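Local coordinates for putative NADH-depentdent flavin oxidoreductase (Cupriavidus metallidurans, PDB 5OCS), which probably reduces activated alkenes with NAD(P)H-derived hydride as an FMN-dependent ene-reductase of the Old Yellow Enzyme family, at residues 6-11 / 16-21; 227-232 / 296-301; 261-266 / 320-325; 288-293 / 314-319. All coordinates share one frame; numbering follows the deposited sequence.

Contact 1 of 4, residues 6-11 / 16-21; sequences DPYRIG and ANRIAI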
loop_
_atom_site.group_PDB
_atom_site.type_symbol
_atom_site.label_atom_id
_atom_site.label_comp_id
_atom_site.label_asym_id
_atom_site.label_seq_id
_atom_site.Cartn_x
_atom_site.Cartn_y
_atom_site.Cartn_z
ATOM N N ASP D 6 -3.743 1.441 -23.486
ATOM C CA ASP D 6 -3.910 0.308 -24.366
ATOM C C ASP D 6 -3.302 -0.928 -23.753
ATOM O O ASP D 6 -2.198 -0.860 -23.184
ATOM C CB ASP D 6 -3.171 0.483 -25.673
ATOM C CG ASP D 6 -3.732 1.561 -26.540
ATOM O OD1 ASP D 6 -4.849 2.035 -26.315
ATOM O OD2 ASP D 6 -3.002 1.917 -27.475
ATOM N N PRO D 7 -3.980 -2.079 -23.898
ATOM C CA PRO D 7 -3.319 -3.345 -23.605
ATOM C C PRO D 7 -2.087 -3.520 -24.436
ATOM O O PRO D 7 -1.953 -2.940 -25.516
ATOM C CB PRO D 7 -4.368 -4.395 -24.000
ATOM C CG PRO D 7 -5.644 -3.702 -23.845
ATOM C CD PRO D 7 -5.396 -2.271 -24.236
ATOM N N TYR D 8 -1.142 -4.293 -23.933
ATOM C CA TYR D 8 0.063 -4.562 -24.685
ATOM C C TYR D 8 0.521 -5.948 -24.283
ATOM O O TYR D 8 -0.194 -6.635 -23.538
ATOM C CB TYR D 8 1.086 -3.461 -24.414
ATOM C CG TYR D 8 2.240 -3.408 -25.376
ATOM C CD1 TYR D 8 2.055 -3.111 -26.720
ATOM C CD2 TYR D 8 3.534 -3.668 -24.941
ATOM C CE1 TYR D 8 3.128 -3.053 -27.594
ATOM C CE2 TYR D 8 4.607 -3.627 -25.820
ATOM C CZ TYR D 8 4.395 -3.317 -27.139
ATOM O OH TYR D 8 5.497 -3.292 -27.973
ATOM N N ARG D 9 1.640 -6.382 -24.833
ATOM C CA ARG D 9 2.145 -7.732 -24.708
ATOM C C ARG D 9 3.665 -7.697 -24.862
ATOM O O ARG D 9 4.190 -6.952 -25.712
ATOM C CB ARG D 9 1.564 -8.582 -25.828
ATOM C CG ARG D 9 1.835 -10.072 -25.705
ATOM C CD ARG D 9 1.269 -10.900 -26.865
ATOM N NE ARG D 9 1.589 -10.379 -28.197
ATOM C CZ ARG D 9 2.795 -10.380 -28.781
ATOM N NH1 ARG D 9 3.881 -10.859 -28.164
ATOM N NH2 ARG D 9 2.924 -9.869 -30.004
ATOM N N ILE D 10 4.350 -8.495 -24.049
ATOM C CA ILE D 10 5.784 -8.749 -24.191
ATOM C C ILE D 10 5.941 -10.257 -24.183
ATOM O O ILE D 10 5.546 -10.913 -23.232
ATOM C CB ILE D 10 6.626 -8.052 -23.106
ATOM C CG1 ILE D 10 6.048 -8.258 -21.701
ATOM C CG2 ILE D 10 6.699 -6.557 -23.403
ATOM C CD1 ILE D 10 6.954 -7.795 -20.578
ATOM N N GLY D 11 6.436 -10.817 -25.285
ATOM C CA GLY D 11 6.420 -12.252 -25.471
ATOM C C GLY D 11 4.995 -12.760 -25.428
ATOM O O GLY D 11 4.146 -12.225 -26.103
ATOM N N ALA D 16 -2.041 -5.298 -19.029
ATOM C CA ALA D 16 -3.287 -4.550 -18.977
ATOM C C ALA D 16 -3.189 -3.117 -19.566
ATOM O O ALA D 16 -4.181 -2.566 -20.036
ATOM C CB ALA D 16 -3.785 -4.505 -17.550
ATOM N N ASN D 17 -2.002 -2.526 -19.488
ATOM C CA ASN D 17 -1.728 -1.207 -20.017
ATOM C C ASN D 17 -0.213 -1.054 -20.189
ATOM O O ASN D 17 0.481 -2.017 -19.993
ATOM C CB ASN D 17 -2.310 -0.128 -19.116
ATOM C CG ASN D 17 -1.864 -0.281 -17.668
ATOM O OD1 ASN D 17 -0.683 -0.291 -17.390
ATOM N ND2 ASN D 17 -2.833 -0.406 -16.740
ATOM N N ARG D 18 0.260 0.131 -20.575
ATOM C CA ARG D 18 1.653 0.333 -20.908
ATOM C C ARG D 18 2.477 0.817 -19.732
ATOM O O ARG D 18 3.633 1.188 -19.921
ATOM C CB ARG D 18 1.759 1.297 -22.073
ATOM C CG ARG D 18 1.141 0.690 -23.340
ATOM C CD ARG D 18 1.134 1.776 -24.398
ATOM N NE ARG D 18 0.422 1.258 -25.569
ATOM C CZ ARG D 18 0.956 0.520 -26.537
ATOM N NH1 ARG D 18 2.249 0.293 -26.594
ATOM N NH2 ARG D 18 0.157 0.043 -27.495
ATOM N N ILE D 19 1.904 0.753 -18.508
ATOM C CA ILE D 19 2.575 1.226 -17.298
ATOM C C ILE D 19 3.320 0.099 -16.632
ATOM O O ILE D 19 2.719 -0.916 -16.317
ATOM C CB ILE D 19 1.592 1.866 -16.288
ATOM C CG1 ILE D 19 0.827 3.033 -16.916
ATOM C CG2 ILE D 19 2.334 2.392 -15.071
ATOM C CD1 ILE D 19 -0.438 3.353 -16.173
ATOM N N ALA D 20 4.633 0.270 -16.443
ATOM C CA ALA D 20 5.444 -0.696 -15.701
ATOM C C ALA D 20 5.942 -0.044 -14.432
ATOM O O ALA D 20 6.334 1.143 -14.450
ATOM C CB ALA D 20 6.620 -1.176 -16.544
ATOM N N ILE D 21 5.964 -0.809 -13.328
ATOM C CA ILE D 21 6.521 -0.341 -12.088
ATOM C C ILE D 21 7.984 -0.711 -12.118
ATOM O O ILE D 21 8.310 -1.894 -12.222
ATOM C CB ILE D 21 5.829 -0.925 -10.842
ATOM C CG1 ILE D 21 4.391 -0.485 -10.810
ATOM C CG2 ILE D 21 6.528 -0.457 -9.558
ATOM C CD1 ILE D 21 3.562 -1.264 -9.845
#

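Contact 2 of 4, residues 227-232 / 296-301; sequences PVWMRV and PTMAVG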
loop_
_atom_site.group_PDB
_atom_site.type_symbol
_atom_site.label_atom_id
_atom_site.label_comp_id
_atom_site.label_asym_id
_atom_site.label_seq_id
_atom_site.Cartn_x
_atom_site.Cartn_y
_atom_site.Cartn_z
ATOM N N PRO D 227 8.851 -14.145 -21.198
ATOM C CA PRO D 227 9.799 -13.166 -21.767
ATOM C C PRO D 227 11.042 -12.960 -20.905
ATOM O O PRO D 227 10.975 -12.999 -19.690
ATOM C CB PRO D 227 8.970 -11.859 -21.820
ATOM C CG PRO D 227 7.981 -12.015 -20.690
ATOM C CD PRO D 227 7.606 -13.489 -20.767
ATOM N N VAL D 228 12.157 -12.733 -21.572
ATOM C CA VAL D 228 13.388 -12.358 -20.938
ATOM C C VAL D 228 13.909 -11.182 -21.758
ATOM O O VAL D 228 13.870 -11.198 -23.011
ATOM C CB VAL D 228 14.412 -13.501 -20.949
ATOM C CG1 VAL D 228 15.782 -13.046 -20.405
ATOM C CG2 VAL D 228 13.891 -14.682 -20.209
ATOM N N TRP D 229 14.421 -10.175 -21.065
ATOM C CA TRP D 229 14.932 -8.976 -21.723
ATOM C C TRP D 229 16.093 -8.390 -20.927
ATOM O O TRP D 229 16.506 -8.969 -19.922
ATOM C CB TRP D 229 13.800 -7.969 -21.966
ATOM C CG TRP D 229 13.235 -7.308 -20.747
ATOM C CD1 TRP D 229 13.625 -6.132 -20.176
ATOM C CD2 TRP D 229 12.150 -7.784 -19.945
ATOM N NE1 TRP D 229 12.857 -5.857 -19.078
ATOM C CE2 TRP D 229 11.946 -6.860 -18.919
ATOM C CE3 TRP D 229 11.360 -8.924 -19.984
ATOM C CZ2 TRP D 229 10.956 -7.032 -17.951
ATOM C CZ3 TRP D 229 10.367 -9.072 -19.039
ATOM C CH2 TRP D 229 10.195 -8.168 -18.027
ATOM N N MET D 230 16.649 -7.293 -21.414
ATOM C CA MET D 230 17.744 -6.625 -20.713
ATOM C C MET D 230 17.450 -5.167 -20.495
ATOM O O MET D 230 16.842 -4.487 -21.343
ATOM C CB MET D 230 19.070 -6.760 -21.502
ATOM C CG MET D 230 20.311 -6.332 -20.725
ATOM S SD MET D 230 21.850 -6.621 -21.644
ATOM C CE MET D 230 21.922 -8.378 -21.546
ATOM N N ARG D 231 17.993 -4.670 -19.385
ATOM C CA ARG D 231 17.994 -3.265 -19.043
ATOM C C ARG D 231 19.315 -2.692 -19.498
ATOM O O ARG D 231 20.344 -3.238 -19.142
ATOM C CB ARG D 231 17.884 -3.117 -17.517
ATOM C CG ARG D 231 17.902 -1.694 -16.986
ATOM C CD ARG D 231 16.687 -0.890 -17.410
ATOM N NE ARG D 231 16.484 0.250 -16.501
ATOM C CZ ARG D 231 15.858 0.220 -15.324
ATOM N NH1 ARG D 231 15.235 -0.866 -14.907
ATOM N NH2 ARG D 231 15.817 1.327 -14.595
ATOM N N VAL D 232 19.271 -1.598 -20.283
ATOM C CA VAL D 232 20.484 -1.016 -20.866
ATOM C C VAL D 232 20.516 0.467 -20.612
ATOM O O VAL D 232 19.491 1.138 -20.716
ATOM C CB VAL D 232 20.540 -1.251 -22.393
ATOM C CG1 VAL D 232 21.823 -0.659 -22.992
ATOM C CG2 VAL D 232 20.450 -2.750 -22.733
ATOM N N PRO D 296 10.010 -4.397 -28.726
ATOM C CA PRO D 296 9.228 -3.688 -27.709
ATOM C C PRO D 296 10.184 -2.903 -26.786
ATOM O O PRO D 296 11.144 -3.491 -26.277
ATOM C CB PRO D 296 8.551 -4.838 -26.953
ATOM C CG PRO D 296 8.346 -5.860 -28.005
ATOM C CD PRO D 296 9.566 -5.796 -28.869
ATOM N N THR D 297 9.966 -1.608 -26.660
ATOM C CA THR D 297 10.931 -0.727 -26.046
ATOM C C THR D 297 10.290 -0.153 -24.816
ATOM O O THR D 297 9.319 0.600 -24.890
ATOM C CB THR D 297 11.353 0.380 -27.016
ATOM O OG1 THR D 297 11.917 -0.249 -28.171
ATOM C CG2 THR D 297 12.344 1.302 -26.386
ATOM N N MET D 298 10.826 -0.516 -23.666
ATOM C CA MET D 298 10.394 0.086 -22.419
ATOM C C MET D 298 11.324 1.245 -22.114
ATOM O O MET D 298 12.499 1.084 -22.233
ATOM C CB MET D 298 10.483 -0.892 -21.240
ATOM C CG MET D 298 9.953 -2.276 -21.458
ATOM S SD MET D 298 9.980 -3.154 -19.829
ATOM C CE MET D 298 9.515 -4.804 -20.349
ATOM N N ALA D 299 10.802 2.395 -21.747
ATOM C CA ALA D 299 11.606 3.539 -21.437
ATOM C C ALA D 299 11.403 3.939 -19.988
ATOM O O ALA D 299 10.264 4.050 -19.519
ATOM C CB ALA D 299 11.221 4.693 -22.318
ATOM N N VAL D 300 12.518 4.173 -19.298
ATOM C CA VAL D 300 12.473 4.831 -17.985
ATOM C C VAL D 300 11.916 6.208 -18.200
ATOM O O VAL D 300 12.445 6.987 -19.046
ATOM C CB VAL D 300 13.853 4.961 -17.369
ATOM C CG1 VAL D 300 13.780 5.811 -16.097
ATOM C CG2 VAL D 300 14.405 3.588 -17.035
ATOM N N GLY D 301 10.820 6.489 -17.510
ATOM C CA GLY D 301 10.146 7.760 -17.563
ATOM C C GLY D 301 10.311 8.508 -16.250
ATOM O O GLY D 301 9.621 8.178 -15.247
#

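Contact 3 of 4, residues 261-266 / 320-325; sequences AVHVST and IISIAR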
loop_
_atom_site.group_PDB
_atom_site.type_symbol
_atom_site.label_atom_id
_atom_site.label_comp_id
_atom_site.label_asym_id
_atom_site.label_seq_id
_atom_site.Cartn_x
_atom_site.Cartn_y
_atom_site.Cartn_z
ATOM N N ALA D 261 12.228 -7.688 -25.300
ATOM C CA ALA D 261 12.169 -6.265 -25.188
ATOM C C ALA D 261 13.552 -5.723 -24.956
ATOM O O ALA D 261 14.528 -6.460 -24.795
ATOM C CB ALA D 261 11.231 -5.863 -24.037
ATOM N N VAL D 262 13.617 -4.411 -24.898
ATOM C CA VAL D 262 14.754 -3.731 -24.282
ATOM C C VAL D 262 14.229 -2.586 -23.404
ATOM O O VAL D 262 13.307 -1.842 -23.781
ATOM C CB VAL D 262 15.802 -3.277 -25.339
ATOM C CG1 VAL D 262 15.223 -2.236 -26.255
ATOM C CG2 VAL D 262 17.055 -2.718 -24.668
ATOM N N HIS D 263 14.794 -2.462 -22.197
ATOM C CA HIS D 263 14.392 -1.439 -21.270
ATOM C C HIS D 263 15.524 -0.433 -21.227
ATOM O O HIS D 263 16.633 -0.774 -20.797
ATOM C CB HIS D 263 14.152 -2.088 -19.898
ATOM C CG HIS D 263 13.500 -1.194 -18.893
ATOM N ND1 HIS D 263 13.082 -1.666 -17.657
ATOM C CD2 HIS D 263 13.150 0.111 -18.928
ATOM C CE1 HIS D 263 12.531 -0.673 -16.976
ATOM N NE2 HIS D 263 12.568 0.414 -17.715
ATOM N N VAL D 264 15.244 0.788 -21.660
ATOM C CA VAL D 264 16.294 1.783 -21.950
ATOM C C VAL D 264 16.284 2.814 -20.846
ATOM O O VAL D 264 15.289 3.512 -20.674
ATOM C CB VAL D 264 16.052 2.464 -23.307
ATOM C CG1 VAL D 264 17.083 3.547 -23.579
ATOM C CG2 VAL D 264 16.019 1.429 -24.446
ATOM N N SER D 265 17.386 2.923 -20.095
ATOM C CA SER D 265 17.506 3.979 -19.102
ATOM C C SER D 265 17.780 5.320 -19.781
ATOM O O SER D 265 18.005 5.368 -20.981
ATOM C CB SER D 265 18.561 3.624 -18.064
ATOM O OG SER D 265 17.973 2.654 -17.156
ATOM N N THR D 266 17.723 6.423 -19.036
ATOM C CA THR D 266 17.640 7.735 -19.694
ATOM C C THR D 266 18.962 8.229 -20.219
ATOM O O THR D 266 18.991 9.274 -20.839
ATOM C CB THR D 266 17.129 8.854 -18.756
ATOM O OG1 THR D 266 18.079 9.063 -17.706
ATOM C CG2 THR D 266 15.766 8.494 -18.151
ATOM N N ILE D 320 6.344 0.855 -23.675
ATOM C CA ILE D 320 6.038 0.692 -22.257
ATOM C C ILE D 320 6.828 1.769 -21.534
ATOM O O ILE D 320 7.972 2.086 -21.934
ATOM C CB ILE D 320 6.464 -0.702 -21.784
ATOM C CG1 ILE D 320 5.579 -1.778 -22.442
ATOM C CG2 ILE D 320 6.401 -0.784 -20.259
ATOM C CD1 ILE D 320 6.105 -3.168 -22.248
ATOM N N ILE D 321 6.229 2.375 -20.508
ATOM C CA ILE D 321 6.916 3.380 -19.733
ATOM C C ILE D 321 7.081 2.812 -18.353
ATOM O O ILE D 321 6.079 2.413 -17.725
ATOM C CB ILE D 321 6.238 4.770 -19.701
ATOM C CG1 ILE D 321 6.999 5.754 -18.759
ATOM C CG2 ILE D 321 4.752 4.701 -19.323
ATOM C CD1 ILE D 321 6.518 7.179 -18.864
ATOM N N SER D 322 8.312 2.798 -17.859
ATOM C CA SER D 322 8.540 2.437 -16.465
ATOM C C SER D 322 8.579 3.660 -15.560
ATOM O O SER D 322 9.174 4.680 -15.898
ATOM C CB SER D 322 9.789 1.551 -16.296
ATOM O OG SER D 322 11.019 2.243 -16.498
ATOM N N ILE D 323 7.929 3.545 -14.402
ATOM C CA ILE D 323 7.791 4.659 -13.478
ATOM C C ILE D 323 8.293 4.249 -12.115
ATOM O O ILE D 323 7.964 3.169 -11.641
ATOM C CB ILE D 323 6.350 5.148 -13.404
ATOM C CG1 ILE D 323 5.892 5.694 -14.758
ATOM C CG2 ILE D 323 6.230 6.304 -12.425
ATOM C CD1 ILE D 323 4.410 5.911 -14.850
ATOM N N ALA D 324 9.151 5.069 -11.538
ATOM C CA ALA D 324 9.798 4.718 -10.281
ATOM C C ALA D 324 9.280 5.643 -9.156
ATOM O O ALA D 324 8.339 5.260 -8.467
ATOM C CB ALA D 324 11.301 4.711 -10.456
ATOM N N ARG D 325 9.924 6.798 -8.933
ATOM C CA ARG D 325 9.657 7.621 -7.794
ATOM C C ARG D 325 8.201 8.031 -7.668
ATOM O O ARG D 325 7.699 8.027 -6.561
ATOM C CB ARG D 325 10.572 8.853 -7.775
ATOM C CG ARG D 325 11.979 8.455 -7.393
ATOM C CD ARG D 325 12.842 9.673 -7.122
ATOM N NE ARG D 325 14.185 9.274 -6.702
ATOM C CZ ARG D 325 15.133 10.113 -6.295
ATOM N NH1 ARG D 325 14.913 11.425 -6.257
ATOM N NH2 ARG D 325 16.314 9.628 -5.912
#

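Contact 4 of 4, residues 288-293 / 314-319; sequences RVKAEV and ANNEAD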
loop_
_atom_site.group_PDB
_atom_site.type_symbol
_atom_site.label_atom_id
_atom_site.label_comp_id
_atom_site.label_asym_id
_atom_site.label_seq_id
_atom_site.Cartn_x
_atom_site.Cartn_y
_atom_site.Cartn_z
ATOM N N ARG D 288 14.850 6.520 -30.256
ATOM C CA ARG D 288 15.721 6.088 -31.314
ATOM C C ARG D 288 15.886 4.581 -31.305
ATOM O O ARG D 288 15.867 3.970 -32.349
ATOM C CB ARG D 288 17.072 6.752 -31.196
ATOM C CG ARG D 288 18.002 6.374 -32.342
ATOM C CD ARG D 288 19.241 7.211 -32.228
ATOM N NE ARG D 288 20.272 6.773 -33.158
ATOM C CZ ARG D 288 21.502 7.262 -33.168
ATOM N NH1 ARG D 288 21.838 8.216 -32.315
ATOM N NH2 ARG D 288 22.387 6.792 -34.040
ATOM N N VAL D 289 16.030 3.966 -30.128
ATOM C CA VAL D 289 16.178 2.511 -30.071
ATOM C C VAL D 289 14.929 1.797 -30.613
ATOM O O VAL D 289 15.040 0.787 -31.297
ATOM C CB VAL D 289 16.506 2.021 -28.641
ATOM C CG1 VAL D 289 16.408 0.511 -28.492
ATOM C CG2 VAL D 289 17.899 2.476 -28.228
ATOM N N LYS D 290 13.760 2.329 -30.272
ATOM C CA LYS D 290 12.494 1.840 -30.795
ATOM C C LYS D 290 12.453 1.912 -32.338
ATOM O O LYS D 290 12.124 0.929 -33.002
ATOM C CB LYS D 290 11.351 2.645 -30.210
ATOM C CG LYS D 290 9.958 2.217 -30.692
ATOM C CD LYS D 290 8.837 2.868 -29.891
ATOM C CE LYS D 290 7.536 3.014 -30.701
ATOM N NZ LYS D 290 7.041 1.682 -31.134
ATOM N N ALA D 291 12.755 3.093 -32.864
ATOM C CA ALA D 291 12.659 3.328 -34.295
ATOM C C ALA D 291 13.627 2.452 -35.065
ATOM O O ALA D 291 13.243 1.893 -36.088
ATOM C CB ALA D 291 12.903 4.782 -34.615
ATOM N N GLU D 292 14.857 2.304 -34.575
ATOM C CA GLU D 292 15.891 1.595 -35.339
ATOM C C GLU D 292 15.919 0.072 -35.178
ATOM O O GLU D 292 16.300 -0.632 -36.105
ATOM C CB GLU D 292 17.279 2.126 -35.000
ATOM C CG GLU D 292 17.506 3.585 -35.382
ATOM C CD GLU D 292 18.955 3.993 -35.359
ATOM O OE1 GLU D 292 19.843 3.124 -35.315
ATOM O OE2 GLU D 292 19.207 5.204 -35.375
ATOM N N VAL D 293 15.589 -0.432 -33.990
ATOM C CA VAL D 293 15.680 -1.855 -33.709
ATOM C C VAL D 293 14.313 -2.562 -33.792
ATOM O O VAL D 293 14.249 -3.730 -34.189
ATOM C CB VAL D 293 16.350 -2.118 -32.351
ATOM C CG1 VAL D 293 16.487 -3.607 -32.078
ATOM C CG2 VAL D 293 17.733 -1.476 -32.325
ATOM N N ALA D 314 2.021 8.167 -27.064
ATOM C CA ALA D 314 1.281 8.656 -28.244
ATOM C C ALA D 314 2.229 9.221 -29.293
ATOM O O ALA D 314 1.965 9.098 -30.488
ATOM C CB ALA D 314 0.241 9.685 -27.841
ATOM N N ASN D 315 3.370 9.763 -28.838
ATOM C CA ASN D 315 4.418 10.253 -29.728
ATOM C C ASN D 315 5.418 9.163 -30.175
ATOM O O ASN D 315 6.478 9.476 -30.737
ATOM C CB ASN D 315 5.128 11.449 -29.050
ATOM C CG ASN D 315 5.877 12.347 -30.037
ATOM O OD1 ASN D 315 5.439 12.537 -31.200
ATOM N ND2 ASN D 315 7.020 12.915 -29.585
ATOM N N ASN D 316 5.092 7.890 -29.942
ATOM C CA ASN D 316 5.876 6.767 -30.397
ATOM C C ASN D 316 7.327 6.764 -29.883
ATOM O O ASN D 316 8.246 6.329 -30.592
ATOM C CB ASN D 316 5.819 6.684 -31.935
ATOM C CG ASN D 316 4.432 6.311 -32.436
ATOM O OD1 ASN D 316 3.991 5.205 -32.226
ATOM N ND2 ASN D 316 3.745 7.243 -33.082
ATOM N N GLU D 317 7.524 7.291 -28.668
ATOM C CA GLU D 317 8.849 7.327 -28.047
ATOM C C GLU D 317 9.168 5.996 -27.368
ATOM O O GLU D 317 10.327 5.665 -27.241
ATOM C CB GLU D 317 8.999 8.487 -27.063
ATOM C CG GLU D 317 8.968 9.864 -27.709
ATOM C CD GLU D 317 8.916 11.029 -26.739
ATOM O OE1 GLU D 317 9.564 10.990 -25.676
ATOM O OE2 GLU D 317 8.237 12.027 -27.050
ATOM N N ALA D 318 8.145 5.260 -26.918
ATOM C CA ALA D 318 8.324 3.984 -26.231
ATOM C C ALA D 318 7.018 3.204 -26.311
ATOM O O ALA D 318 5.964 3.797 -26.550
ATOM C CB ALA D 318 8.744 4.194 -24.767
ATOM N N ASP D 319 7.097 1.897 -26.120
ATOM C CA ASP D 319 5.920 1.031 -26.045
ATOM C C ASP D 319 5.421 0.808 -24.627
ATOM O O ASP D 319 4.221 0.592 -24.418
ATOM C CB ASP D 319 6.261 -0.303 -26.672
ATOM C CG ASP D 319 6.812 -0.140 -28.059
ATOM O OD1 ASP D 319 6.039 0.411 -28.861
ATOM O OD2 ASP D 319 7.971 -0.496 -28.320
HETATM O O HOH W 1 8.618 -1.233 -30.654
#

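Contact 1 of 4, residues 6-11 / 16-21
The backbones of 6-11 and 16-21 come closest at Pro7 and Asn17, whose CA atoms are 4.5 Å apart, and diverge beyond that point. The first segment carries the first strand of the N-terminal β-hairpin, 8-10 with 13-15, and the second leads into 19-21, the first strand of the TIM barrel, so the contact shows how a hairpin is fastened to the barrel it precedes. Arg18 carries most of it. With the chain extended from CG to NE, the side chain runs beside Asp6 and brings its guanidinium against one face of the Tyr8 ring. Its NH1 sits over that face, 3.4 Å from Tyr8 CD1, with the two planes turned 45° from each other. A chi1 of -165° turns the Tyr8 ring away from its own amide nitrogen and across the arginine chain at about a right angle. The carboxylate of Asp6 approaches the guanidinium edge, although the salt bridge from OD2 to Arg18 NH2 is long at 3.7 Å. Stronger polar partners lie outside the pair: Asp6 OD2 accepts from His3 N, and Arg18 NH1 donates to the carbonyl of Asp319. The amide of Asn17 is engaged outside the pair, its ND2 bonded to Gly49 O, while OD1 accepts from Ile19 N at 3.0 Å in an Asx turn that shapes the entry to the strand. The buried carbonyl oxygen of Asp6 has no conventional hydrogen-bond partner in the model; what it meets is the CA-H of Asn17, with Asp6 O 3.2 Å from Asn17 CA and an angle of 153° at the hydrogen.

Contact 2 of 4, residues 227-232 / 296-301
Trp229 and Met298 meet through two quite different chain shapes: Trp229 CG is held between its own backbone N and carbonyl carbon (chi1 70°), while Met298 stretches out beyond CG, its last torsion at -173°, to set the methyl group on the indole. CE rests over one face of the ring system, 3.5 Å from Trp229 CE2, and lies 27° off the normal of the six-membered ring, displaced toward the rim. This is a CH-pi contact. The sulfur approaches the five-membered ring more obliquely, with Met298 SD 4.0 Å from Trp229 NE1, which adds a Met-aromatic component. Nearer the C-terminal ends of the strands the pairing becomes one of charge with hydrocarbon. The chain of Arg231 bends at its second torsion and carries the guanidinium to Val300, whose CG2 comes within 3.6 Å of Arg231 NH2; the two side chains cross at about a right angle. Glu176 holds the polar groups of both Trp229 and Arg231, accepting a hydrogen bond from Trp229 NE1 on OE1 and forming a salt bridge with Arg231 NH1 through OE2. Arg231 is an FMN-binding residue of this protein; in this model its NH2 instead bonds a citrate, probably from the crystallisation liquor, at the mouth of the barrel. Strands 228-233 and 297-300 are not direct neighbours: 262-265 runs between them, so the contact spans one strand inside the barrel. On the outside, Met230 and Val232 pack against helix 244-256, and Val228 against helix 204-221.

Contact 3 of 4, residues 261-266 / 320-325
One hydrogen bond carries this contact: His263 NE2 and Ser322 OG are 2.7 Å apart, and either could be the donor. The angle at the hydrogen is 147°, somewhat bent, and the hydroxyl oxygen lies in the imidazole plane at the ring edge. Two torsions align the pair. His263 CG is anti to the backbone N (chi1 -170°), which sends the ring out to the serine, and Ser322 OG stands between its own N and carbonyl carbon (chi1 71°), turned to the approaching nitrogen. The second ring nitrogen, ND1, is hydrogen-bonded to OE1 of Glu176, so both ring nitrogens are engaged and rotation of the imidazole is fixed.

Van der Waals contact is slight and follows the same two residues, with Ser322 CB 3.6 Å from His263 CE1. In the eight-stranded parallel TIM barrel, 262-265 and 320-323 are the sixth and eighth strands, and 297-300 lies between them. The bond therefore reaches past one strand through the barrel interior, with Val300 of the intervening strand touching both His263 and Ser322.

Contacts with the site belong to the ends of the segments. Ala324 and Arg325, just past the eighth strand, bind FMN in this protein, and Ser265, beyond the histidine, shares its OG with Arg231 NE and a bound citrate. Arg325 also packs on Arg353 of the second subunit.

Contact 4 of 4, residues 288-293 / 314-319
The ionic part of the contact joins Lys290, on helix 284-293, to Asp319, in the loop that leads to the last barrel strand. Lys290 NZ donates to Asp319 OD1 at 2.8 Å, reaching it on the syn side and 17° out of the carboxylate plane. The lysine chain is extended until its final torsion (60°), where it folds to deliver the ammonium group. A water next to Asp319 OD2 also accepts from NZ, but the bridge is weak on the lysine side.

Van der Waals contact accompanies it along the same side chain: Lys290 CD lies 3.9 Å from Ala318 CA, and Lys290 CE rests against the carbonyl oxygen of Asn316, 3.4 Å from Asn316 O, so the aliphatic stem lies against the loop backbone.

Within the loop, Asn316, with positive phi, is the C-prime residue of a Schellman motif ending helix 306-314, and Glu317 OE2 accepts from Asn315 ND2 at 2.9 Å with its anti lone pair.

Asp319 OD2 also accepts from Thr297 N, on the neighbouring strand. With an ammonium group and a backbone NH both donating to it, the buried carboxylate is probably stabilised as the anion.

How the contacts relate
Contact 1 closes first, at the open end of the N-terminal hairpin, and is complete long before the others begin. The remaining three are interleaved. Contact 2 opens at 227-232, contact 3 at 261-266 and contact 4 at 288-293; contact 2 then closes at 296-301, contact 4 at 314-319 and contact 3 at 320-325. Contact 2 thus crosses both later contacts, whereas contact 4 nests within the loop of contact 3. Contacts 2 and 3 link alternate barrel strands, and contact 4 binds an outer helix to the loop before the last strand. That strand pairs with 19-21 through Ala20 backbone bonds to Ile321 and Ile323, which closes the barrel and returns to contact 1.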